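PDB 6IV9: Cas13d from uncultured Ruminococcus sp, which binds its CRISPR RNA as a binary complex and is an RNA-guided ribonuclease whose two HEPN domains direct crRNA maturation and target cleavage. Local coordinates for residues A[157-162]-A[548-553]; A[173-178]-A[525-530]; A[839-844]-A[856-861]. The protein carries 2 engineered substitutions. All blocks are in the same frame, centred on the assembly; numbering follows the deposited sequence.

Contact 1: A[157-162]-A[548-553]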
loop_
_atom_site.group_PDB
_atom_site.type_symbol
_atom_site.label_atom_id
_atom_site.label_comp_id
_atom_site.label_asym_id
_atom_site.label_seq_id
_atom_site.Cartn_x
_atom_site.Cartn_y
_atom_site.Cartn_z
ATOM N N LYS A 157 -3.734 -2.783 29.238
ATOM C CA LYS A 157 -4.681 -3.775 29.797
ATOM C C LYS A 157 -5.285 -4.622 28.672
ATOM O O LYS A 157 -5.339 -5.808 28.819
ATOM C CB LYS A 157 -5.791 -3.062 30.559
ATOM C CG LYS A 157 -5.344 -2.379 31.836
ATOM C CD LYS A 157 -6.503 -2.004 32.712
ATOM C CE LYS A 157 -6.757 -0.520 32.765
ATOM N NZ LYS A 157 -8.115 -0.229 33.271
ATOM N N ARG A 158 -5.680 -4.002 27.571
ATOM C CA ARG A 158 -6.295 -4.743 26.448
ATOM C C ARG A 158 -5.315 -5.752 25.839
ATOM O O ARG A 158 -5.734 -6.846 25.537
ATOM C CB ARG A 158 -6.780 -3.732 25.410
ATOM C CG ARG A 158 -7.122 -4.308 24.046
ATOM C CD ARG A 158 -7.433 -3.240 23.008
ATOM N NE ARG A 158 -8.827 -3.142 22.611
ATOM C CZ ARG A 158 -9.416 -2.050 22.140
ATOM N NH1 ARG A 158 -9.063 -1.547 20.970
ATOM N NH2 ARG A 158 -10.387 -1.481 22.832
ATOM N N PHE A 159 -4.053 -5.383 25.653
ATOM C CA PHE A 159 -3.103 -6.304 24.987
ATOM C C PHE A 159 -2.333 -7.208 25.950
ATOM O O PHE A 159 -1.956 -8.260 25.517
ATOM C CB PHE A 159 -2.116 -5.508 24.136
ATOM C CG PHE A 159 -2.740 -4.894 22.919
ATOM C CD1 PHE A 159 -3.398 -3.690 23.003
ATOM C CD2 PHE A 159 -2.701 -5.537 21.702
ATOM C CE1 PHE A 159 -3.980 -3.126 21.887
ATOM C CE2 PHE A 159 -3.290 -4.972 20.588
ATOM C CZ PHE A 159 -3.927 -3.771 20.688
ATOM N N PHE A 160 -2.070 -6.762 27.173
ATOM C CA PHE A 160 -1.236 -7.551 28.109
ATOM C C PHE A 160 -1.969 -7.923 29.404
ATOM O O PHE A 160 -1.366 -8.606 30.203
ATOM C CB PHE A 160 0.073 -6.814 28.391
ATOM C CG PHE A 160 0.977 -6.680 27.196
ATOM C CD1 PHE A 160 1.781 -7.727 26.795
ATOM C CD2 PHE A 160 1.018 -5.512 26.464
ATOM C CE1 PHE A 160 2.608 -7.604 25.697
ATOM C CE2 PHE A 160 1.845 -5.395 25.365
ATOM C CZ PHE A 160 2.636 -6.439 24.981
ATOM N N GLY A 161 -3.174 -7.419 29.626
ATOM C CA GLY A 161 -3.957 -7.762 30.832
ATOM C C GLY A 161 -3.599 -6.958 32.072
ATOM O O GLY A 161 -4.229 -7.172 33.098
ATOM N N LYS A 162 -2.619 -6.071 31.989
ATOM C CA LYS A 162 -2.249 -5.223 33.147
ATOM C C LYS A 162 -1.477 -3.999 32.657
ATOM O O LYS A 162 -1.103 -3.981 31.508
ATOM C CB LYS A 162 -1.397 -6.016 34.136
ATOM C CG LYS A 162 -0.259 -6.795 33.508
ATOM C CD LYS A 162 0.688 -7.358 34.509
ATOM C CE LYS A 162 1.380 -6.284 35.307
ATOM N NZ LYS A 162 1.373 -6.603 36.752
ATOM N N ALA A 548 -5.265 -13.400 24.974
ATOM C CA ALA A 548 -5.655 -14.508 24.083
ATOM C C ALA A 548 -5.880 -14.044 22.643
ATOM O O ALA A 548 -5.473 -14.746 21.756
ATOM C CB ALA A 548 -6.883 -15.171 24.634
ATOM N N GLY A 549 -6.475 -12.882 22.438
ATOM C CA GLY A 549 -6.735 -12.401 21.067
ATOM C C GLY A 549 -5.478 -12.067 20.273
ATOM O O GLY A 549 -5.571 -11.971 19.079
ATOM N N TYR A 550 -4.360 -11.859 20.955
ATOM C CA TYR A 550 -3.115 -11.367 20.324
ATOM C C TYR A 550 -1.955 -12.361 20.349
ATOM O O TYR A 550 -0.854 -11.963 20.060
ATOM C CB TYR A 550 -2.734 -10.071 21.017
ATOM C CG TYR A 550 -3.810 -9.035 20.917
ATOM C CD1 TYR A 550 -4.073 -8.424 19.711
ATOM C CD2 TYR A 550 -4.571 -8.679 22.008
ATOM C CE1 TYR A 550 -5.046 -7.456 19.591
ATOM C CE2 TYR A 550 -5.551 -7.713 21.908
ATOM C CZ TYR A 550 -5.791 -7.098 20.694
ATOM O OH TYR A 550 -6.742 -6.139 20.565
ATOM N N LYS A 551 -2.241 -13.637 20.569
ATOM C CA LYS A 551 -1.213 -14.705 20.659
ATOM C C LYS A 551 -0.439 -14.844 19.349
ATOM O O LYS A 551 0.689 -15.260 19.380
ATOM C CB LYS A 551 -1.871 -16.044 20.960
ATOM C CG LYS A 551 -2.537 -16.096 22.313
ATOM C CD LYS A 551 -1.582 -15.772 23.403
ATOM C CE LYS A 551 -1.934 -16.456 24.703
ATOM N NZ LYS A 551 -1.346 -15.708 25.833
ATOM N N LEU A 552 -1.042 -14.434 18.243
ATOM C CA LEU A 552 -0.408 -14.541 16.910
ATOM C C LEU A 552 0.906 -13.761 16.898
ATOM O O LEU A 552 1.830 -14.219 16.306
ATOM C CB LEU A 552 -1.350 -13.959 15.861
ATOM C CG LEU A 552 -0.743 -13.827 14.472
ATOM C CD1 LEU A 552 -0.690 -15.162 13.785
ATOM C CD2 LEU A 552 -1.504 -12.827 13.637
ATOM N N PHE A 553 0.973 -12.647 17.623
ATOM C CA PHE A 553 2.150 -11.736 17.652
ATOM C C PHE A 553 3.386 -12.402 18.249
ATOM O O PHE A 553 4.487 -11.976 18.012
ATOM C CB PHE A 553 1.786 -10.394 18.268
ATOM C CG PHE A 553 0.935 -9.603 17.329
ATOM C CD1 PHE A 553 1.489 -9.048 16.197
ATOM C CD2 PHE A 553 -0.420 -9.488 17.528
ATOM C CE1 PHE A 553 0.702 -8.344 15.311
ATOM C CE2 PHE A 553 -1.202 -8.779 16.641
ATOM C CZ PHE A 553 -0.637 -8.214 15.535
#
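Tyr-550 lays its ring against Phe-159, and Arg-158 meets the rim and hydroxyl of the same tyrosine. The contact joins the C-terminal end of helix 152-160 to the loop between helices 511-535 and 556-570, where the chain makes short 3-10 turns. It is a helix-end-to-loop packing between parts of the chain nearly 400 residues apart. Tyr-550 contributes the largest share of the buried surface. Its CB points at the helix, with CG beside the backbone N and anti to the carbonyl carbon (chi1 -59°). This torsion puts the ring alongside Phe-159, where the two side chains cross at a slant.

The two rings are neither stacked nor edge-to-face. Their planes differ by 31° and their centroids are 4.1 Å apart. CD2 of Phe-159 sits over the middle of one tyrosine face, 3.4 Å above the plane. CE2 of Phe-159 comes within 3.2 Å of Tyr-550 CE1, so the pair is tightly packed. Phe-159 is buried, and it also touches Ile-173 and Ile-176 of helix 168-197. It thus lies between the tyrosine and that helix.

Arg-158 works differently. Its carbonyl O faces the edge of the tyrosine ring, 3.7 Å from CE2. That oxygen is hydrogen-bonded to Thr-547 OG1, and Phe-159 is joined to Thr-547 through the backbone. These bonds tie the helix end to the residue just before the loop segment.

The guanidinium plane of Arg-158 is 16° from that of the tyrosine ring. Tyr-550 OH lies near the guanidinium plane at its edge, 3.9 Å from Arg-158 CD and 4.2 Å from Arg-158 NE.

Contact 2: A[173-178]-A[525-530]. With nucleotides of chain B.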
loop_
_atom_site.group_PDB
_atom_site.type_symbol
_atom_site.label_atom_id
_atom_site.label_comp_id
_atom_site.label_asym_id
_atom_site.label_seq_id
_atom_site.Cartn_x
_atom_site.Cartn_y
_atom_site.Cartn_z
ATOM N N ILE A 173 2.552 -1.943 21.100
ATOM C CA ILE A 173 1.092 -1.781 20.846
ATOM C C ILE A 173 0.831 -0.800 19.696
ATOM O O ILE A 173 0.042 -1.135 18.858
ATOM C CB ILE A 173 0.355 -1.343 22.115
ATOM C CG1 ILE A 173 0.325 -2.461 23.153
ATOM C CG2 ILE A 173 -1.035 -0.860 21.764
ATOM C CD1 ILE A 173 -0.080 -2.017 24.522
ATOM N N TYR A 174 1.557 0.315 19.619
ATOM C CA TYR A 174 1.358 1.301 18.522
ATOM C C TYR A 174 1.648 0.625 17.182
ATOM O O TYR A 174 1.056 1.002 16.205
ATOM C CB TYR A 174 2.070 2.638 18.763
ATOM C CG TYR A 174 1.201 3.643 19.466
ATOM C CD1 TYR A 174 0.862 3.457 20.782
ATOM C CD2 TYR A 174 0.638 4.721 18.811
ATOM C CE1 TYR A 174 0.037 4.336 21.449
ATOM C CE2 TYR A 174 -0.196 5.618 19.462
ATOM C CZ TYR A 174 -0.500 5.418 20.794
ATOM O OH TYR A 174 -1.331 6.246 21.484
ATOM N N ASN A 175 2.590 -0.304 17.164
ATOM C CA ASN A 175 2.889 -1.062 15.927
ATOM C C ASN A 175 1.664 -1.901 15.531
ATOM O O ASN A 175 1.388 -1.990 14.357
ATOM C CB ASN A 175 4.186 -1.847 16.043
ATOM C CG ASN A 175 5.371 -0.969 15.731
ATOM O OD1 ASN A 175 5.646 -0.694 14.590
ATOM N ND2 ASN A 175 6.050 -0.490 16.743
ATOM N N ILE A 176 1.000 -2.524 16.504
ATOM C CA ILE A 176 -0.239 -3.297 16.210
ATOM C C ILE A 176 -1.336 -2.343 15.722
ATOM O O ILE A 176 -1.995 -2.673 14.785
ATOM C CB ILE A 176 -0.696 -4.165 17.393
ATOM C CG1 ILE A 176 0.378 -5.166 17.814
ATOM C CG2 ILE A 176 -2.001 -4.851 17.063
ATOM C CD1 ILE A 176 0.090 -5.871 19.099
ATOM N N LEU A 177 -1.463 -1.161 16.315
ATOM C CA LEU A 177 -2.503 -0.204 15.863
ATOM C C LEU A 177 -2.247 0.189 14.402
ATOM O O LEU A 177 -3.204 0.373 13.700
ATOM C CB LEU A 177 -2.512 1.021 16.769
ATOM C CG LEU A 177 -2.815 0.739 18.234
ATOM C CD1 LEU A 177 -2.910 2.033 19.016
ATOM C CD2 LEU A 177 -4.064 -0.094 18.387
ATOM N N ASP A 178 -0.979 0.323 14.013
ATOM C CA ASP A 178 -0.573 0.672 12.626
ATOM C C ASP A 178 -1.017 -0.433 11.661
ATOM O O ASP A 178 -1.404 -0.124 10.564
ATOM C CB ASP A 178 0.926 0.927 12.516
ATOM C CG ASP A 178 1.352 2.244 13.127
ATOM O OD1 ASP A 178 0.485 3.073 13.343
ATOM O OD2 ASP A 178 2.543 2.416 13.380
ATOM N N PHE A 525 5.418 -5.908 11.893
ATOM C CA PHE A 525 5.724 -7.223 12.512
ATOM C C PHE A 525 7.196 -7.272 12.937
ATOM O O PHE A 525 7.494 -7.812 13.956
ATOM C CB PHE A 525 5.324 -8.373 11.595
ATOM C CG PHE A 525 3.858 -8.716 11.624
ATOM C CD1 PHE A 525 3.314 -9.424 12.672
ATOM C CD2 PHE A 525 3.020 -8.326 10.604
ATOM C CE1 PHE A 525 1.968 -9.734 12.695
ATOM C CE2 PHE A 525 1.676 -8.640 10.632
ATOM C CZ PHE A 525 1.154 -9.351 11.672
ATOM N N ASP A 526 8.077 -6.706 12.133
ATOM C CA ASP A 526 9.523 -6.694 12.449
ATOM C C ASP A 526 9.739 -5.915 13.750
ATOM O O ASP A 526 10.499 -6.359 14.576
ATOM C CB ASP A 526 10.290 -6.064 11.297
ATOM C CG ASP A 526 11.741 -6.485 11.180
ATOM O OD1 ASP A 526 12.155 -7.354 11.910
ATOM O OD2 ASP A 526 12.422 -5.937 10.328
ATOM N N ASN A 527 9.063 -4.786 13.901
ATOM C CA ASN A 527 9.179 -3.974 15.134
ATOM C C ASN A 527 8.630 -4.747 16.334
ATOM O O ASN A 527 9.256 -4.752 17.367
ATOM C CB ASN A 527 8.440 -2.650 14.994
ATOM C CG ASN A 527 9.186 -1.671 14.123
ATOM O OD1 ASN A 527 10.387 -1.750 14.000
ATOM N ND2 ASN A 527 8.472 -0.757 13.508
ATOM N N ILE A 528 7.480 -5.377 16.158
ATOM C CA ILE A 528 6.836 -6.129 17.263
ATOM C C ILE A 528 7.766 -7.264 17.684
ATOM O O ILE A 528 7.962 -7.441 18.853
ATOM C CB ILE A 528 5.455 -6.642 16.826
ATOM C CG1 ILE A 528 4.476 -5.492 16.574
ATOM C CG2 ILE A 528 4.923 -7.644 17.828
ATOM C CD1 ILE A 528 3.279 -5.856 15.759
ATOM N N LYS A 529 8.348 -7.969 16.731
ATOM C CA LYS A 529 9.259 -9.080 17.098
ATOM C C LYS A 529 10.451 -8.529 17.899
ATOM O O LYS A 529 10.841 -9.164 18.846
ATOM C CB LYS A 529 9.620 -9.917 15.873
ATOM C CG LYS A 529 10.707 -9.378 14.983
ATOM C CD LYS A 529 11.960 -10.192 15.041
ATOM C CE LYS A 529 13.033 -9.668 14.122
ATOM N NZ LYS A 529 13.286 -8.226 14.323
ATOM N N GLU A 530 10.981 -7.381 17.500
ATOM C CA GLU A 530 12.127 -6.768 18.214
ATOM C C GLU A 530 11.730 -6.324 19.626
ATOM O O GLU A 530 12.495 -6.540 20.514
ATOM C CB GLU A 530 12.747 -5.651 17.384
ATOM C CG GLU A 530 14.237 -5.516 17.573
ATOM C CD GLU A 530 15.071 -6.770 17.356
ATOM O OE1 GLU A 530 14.696 -7.605 16.544
ATOM O OE2 GLU A 530 16.100 -6.880 17.998
ATOM P P U B 23 12.228 7.278 18.857
ATOM O OP1 U B 23 12.764 6.292 19.812
ATOM O OP2 U B 23 12.921 7.594 17.625
ATOM O "O5'" U B 23 10.777 6.723 18.473
ATOM C "C5'" U B 23 10.055 7.161 17.298
ATOM C "C4'" U B 23 9.057 6.070 16.912
ATOM O "O4'" U B 23 9.833 4.940 16.437
ATOM C "C3'" U B 23 8.243 5.524 18.097
ATOM O "O3'" U B 23 6.915 5.266 17.697
ATOM C "C2'" U B 23 8.934 4.229 18.443
ATOM O "O2'" U B 23 8.125 3.297 19.162
ATOM C "C1'" U B 23 9.407 3.749 17.068
ATOM N N1 U B 23 10.559 2.846 17.203
ATOM C C2 U B 23 10.406 1.518 16.847
ATOM O O2 U B 23 9.379 1.074 16.406
ATOM N N3 U B 23 11.503 0.726 17.080
ATOM C C4 U B 23 12.688 1.098 17.624
ATOM O O4 U B 23 13.566 0.253 17.790
ATOM C C5 U B 23 12.787 2.490 17.944
ATOM C C6 U B 23 11.748 3.295 17.717
#
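This contact lies beside the bound RNA, where two asparagines face the base of U23 of chain B. Asn-527 ND2 donates a hydrogen bond of 3.0 Å to Asn-175 OD1, with an angle of 160° at the hydrogen. The acceptor lies close to the amide plane of Asn-527. Seen from the acceptor, Asn-527 ND2 stands above the carbonyl plane of Asn-175 and not on a lone pair. The amide planes are 63° apart, and the side chains cross at about a right angle. Asn-175 ND2 is hydrogen-bonded to Gln-171 O, one turn back on its helix. Together these bonds fix which end of the Asn-175 amide faces Asn-527.

The fold here is a nearly antiparallel pair of long helices, 168-197 and 511-535. Their local axes pass 9.0 Å apart at a crossing angle of -160°. Below the amides the interface is apolar. Ile-528 CG1 packs 3.7 Å from Asn-175 CB. CG1 lies beside the backbone N, and the extended chi2 carries CD1 on to Ile-176 CG1, 3.6 Å away. Ile-176 and Ile-528 also pack on Phe-553.

The uracil O2 of U23 of chain B is 3.5 Å from Asn-527 ND2 and 3.7 Å from Asn-175 ND2.

Contact 3: A[839-844]-A[856-861]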
loop_
_atom_site.group_PDB
_atom_site.type_symbol
_atom_site.label_atom_id
_atom_site.label_comp_id
_atom_site.label_asym_id
_atom_site.label_seq_id
_atom_site.Cartn_x
_atom_site.Cartn_y
_atom_site.Cartn_z
ATOM N N ILE A 839 -16.614 17.284 -10.825
ATOM C CA ILE A 839 -15.237 17.768 -11.128
ATOM C C ILE A 839 -15.276 18.889 -12.165
ATOM O O ILE A 839 -14.439 19.744 -12.092
ATOM C CB ILE A 839 -14.276 16.639 -11.513
ATOM C CG1 ILE A 839 -12.821 17.077 -11.370
ATOM C CG2 ILE A 839 -14.570 16.106 -12.900
ATOM C CD1 ILE A 839 -11.860 15.934 -11.369
ATOM N N GLY A 840 -16.251 18.853 -13.064
ATOM C CA GLY A 840 -16.414 19.845 -14.136
ATOM C C GLY A 840 -16.715 21.235 -13.616
ATOM O O GLY A 840 -16.465 22.177 -14.355
ATOM N N ASP A 841 -17.236 21.346 -12.392
ATOM C CA ASP A 841 -17.622 22.651 -11.796
ATOM C C ASP A 841 -16.451 23.365 -11.117
ATOM O O ASP A 841 -16.657 24.465 -10.689
ATOM C CB ASP A 841 -18.786 22.484 -10.822
ATOM C CG ASP A 841 -20.071 22.091 -11.514
ATOM O OD1 ASP A 841 -20.135 22.246 -12.725
ATOM O OD2 ASP A 841 -20.979 21.614 -10.843
ATOM N N ILE A 842 -15.282 22.748 -11.010
ATOM C CA ILE A 842 -14.133 23.389 -10.316
ATOM C C ILE A 842 -13.521 24.450 -11.230
ATOM O O ILE A 842 -13.136 24.113 -12.334
ATOM C CB ILE A 842 -13.082 22.340 -9.897
ATOM C CG1 ILE A 842 -13.658 21.267 -8.984
ATOM C CG2 ILE A 842 -11.873 22.986 -9.258
ATOM C CD1 ILE A 842 -12.654 20.214 -8.628
ATOM N N ARG A 843 -13.453 25.687 -10.752
ATOM C CA ARG A 843 -12.884 26.795 -11.549
ATOM C C ARG A 843 -11.390 26.577 -11.778
ATOM O O ARG A 843 -10.957 26.668 -12.910
ATOM C CB ARG A 843 -13.120 28.118 -10.814
ATOM C CG ARG A 843 -12.466 29.327 -11.463
ATOM C CD ARG A 843 -12.744 30.632 -10.738
ATOM N NE ARG A 843 -11.904 31.756 -11.144
ATOM C CZ ARG A 843 -10.873 32.239 -10.445
ATOM N NH1 ARG A 843 -10.755 31.986 -9.153
ATOM N NH2 ARG A 843 -9.964 32.988 -11.038
ATOM N N THR A 844 -10.638 26.295 -10.721
ATOM C CA THR A 844 -9.182 26.068 -10.867
ATOM C C THR A 844 -8.784 24.718 -10.251
ATOM O O THR A 844 -9.035 24.504 -9.079
ATOM C CB THR A 844 -8.392 27.251 -10.309
ATOM O OG1 THR A 844 -8.478 27.203 -8.894
ATOM C CG2 THR A 844 -8.969 28.576 -10.736
ATOM N N MET A 856 -16.294 16.384 -2.408
ATOM C CA MET A 856 -16.884 15.908 -1.138
ATOM C C MET A 856 -17.933 16.909 -0.652
ATOM O O MET A 856 -18.978 16.483 -0.260
ATOM C CB MET A 856 -15.808 15.769 -0.062
ATOM C CG MET A 856 -16.357 15.348 1.270
ATOM S SD MET A 856 -17.020 13.685 1.327
ATOM C CE MET A 856 -15.503 12.741 1.381
ATOM N N GLN A 857 -17.622 18.195 -0.686
ATOM C CA GLN A 857 -18.562 19.242 -0.216
ATOM C C GLN A 857 -19.821 19.243 -1.088
ATOM O O GLN A 857 -20.884 19.422 -0.564
ATOM C CB GLN A 857 -17.828 20.573 -0.095
ATOM C CG GLN A 857 -16.818 20.564 1.033
ATOM C CD GLN A 857 -15.946 21.783 1.148
ATOM O OE1 GLN A 857 -16.189 22.800 0.526
ATOM N NE2 GLN A 857 -14.917 21.674 1.960
ATOM N N ARG A 858 -19.672 19.062 -2.390
ATOM C CA ARG A 858 -20.858 18.999 -3.273
ATOM C C ARG A 858 -21.708 17.784 -2.896
ATOM O O ARG A 858 -22.901 17.899 -2.888
ATOM C CB ARG A 858 -20.426 18.958 -4.736
ATOM C CG ARG A 858 -19.864 20.275 -5.238
ATOM C CD ARG A 858 -20.893 21.386 -5.276
ATOM N NE ARG A 858 -22.087 20.984 -5.981
ATOM C CZ ARG A 858 -22.262 21.100 -7.280
ATOM N NH1 ARG A 858 -21.316 21.601 -8.044
ATOM N NH2 ARG A 858 -23.386 20.702 -7.823
ATOM N N CYS A 859 -21.075 16.647 -2.623
ATOM C CA CYS A 859 -21.821 15.433 -2.238
ATOM C C CYS A 859 -22.531 15.662 -0.904
ATOM O O CYS A 859 -23.636 15.211 -0.754
ATOM C CB CYS A 859 -20.893 14.238 -2.076
ATOM S SG CYS A 859 -20.106 13.659 -3.599
ATOM N N ILE A 860 -21.865 16.287 0.050
ATOM C CA ILE A 860 -22.470 16.513 1.395
ATOM C C ILE A 860 -23.674 17.455 1.309
ATOM O O ILE A 860 -24.637 17.213 1.998
ATOM C CB ILE A 860 -21.431 17.064 2.386
ATOM C CG1 ILE A 860 -20.273 16.096 2.614
ATOM C CG2 ILE A 860 -22.086 17.464 3.689
ATOM C CD1 ILE A 860 -20.599 14.985 3.535
ATOM N N THR A 861 -23.567 18.506 0.504
ATOM C CA THR A 861 -24.625 19.538 0.430
ATOM C C THR A 861 -25.719 19.190 -0.578
ATOM O O THR A 861 -26.659 19.930 -0.650
ATOM C CB THR A 861 -24.017 20.899 0.120
ATOM O OG1 THR A 861 -23.354 20.800 -1.134
ATOM C CG2 THR A 861 -23.067 21.358 1.197
#
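Arg-858 NH1 donates to Asp-841 OD2 in a salt bridge of 2.8 Å, the sole polar link between the two segments. The angle at the hydrogen is 156°. OD2 uses its anti lone pair, the one turned away from the other carboxylate oxygen. The carboxylate and guanidinium planes are only 1° apart, so the two flat groups meet edge to edge. The grip is single. NH2 of Arg-858 stays 4.0 Å from Asp-841 OD2, and no second bond forms.

Arg-858 does not reach over as an extended chain. Bends at chi2 (-66°) and chi3 curl the chain and bring NH1 to the aspartate. NH1 is also hydrogen-bonded to Tyr-854 OH, one turn earlier on helix 848-861. This second partner should help hold the guanidinium's rotation. With the guanidinium gone, as in an alanine here, the Asp-841 carboxylate would probably be left without its positive mate and Tyr-854 OH without this partner.

Three residues on, Thr-861 OG1 donates to Gln-857 O at 2.9 Å, and the backbone N of Thr-861 reaches that oxygen from the opposite face. The Arg-858 side chain also touches Leu-879 and Leu-880 of helix 876-882. Gln-857 packs on helix 887-893 and Met-856 on helix 816-827; both are buried.

The bridge ties the loop 839-844 to the helix that follows it, in a C-terminal helical region that probably belongs to the second HEPN domain. It is a surface contact with little apolar area between the segments. The attachment therefore rests mainly on paired charge, and solvent is likely to weaken it.

From the N terminus, helix 152-160 comes first and helix 168-197 follows it. Both find their partners far along the chain. Contact 2 joins 173-178 to 525-530, and contact 1 then joins 157-162 to 548-553. Contact 2 is therefore nested inside the loop that contact 1 closes. The two touch in space, with Phe-553 of contact 1 packed on Phe-525 of contact 2. Together they tie the early helices to the central helical region. Contact 3 opens only after both are closed. It closes a short turn of chain near the C terminus, most of which is the start of helix 848-861, with its centre about 45 Å from that of contact 1.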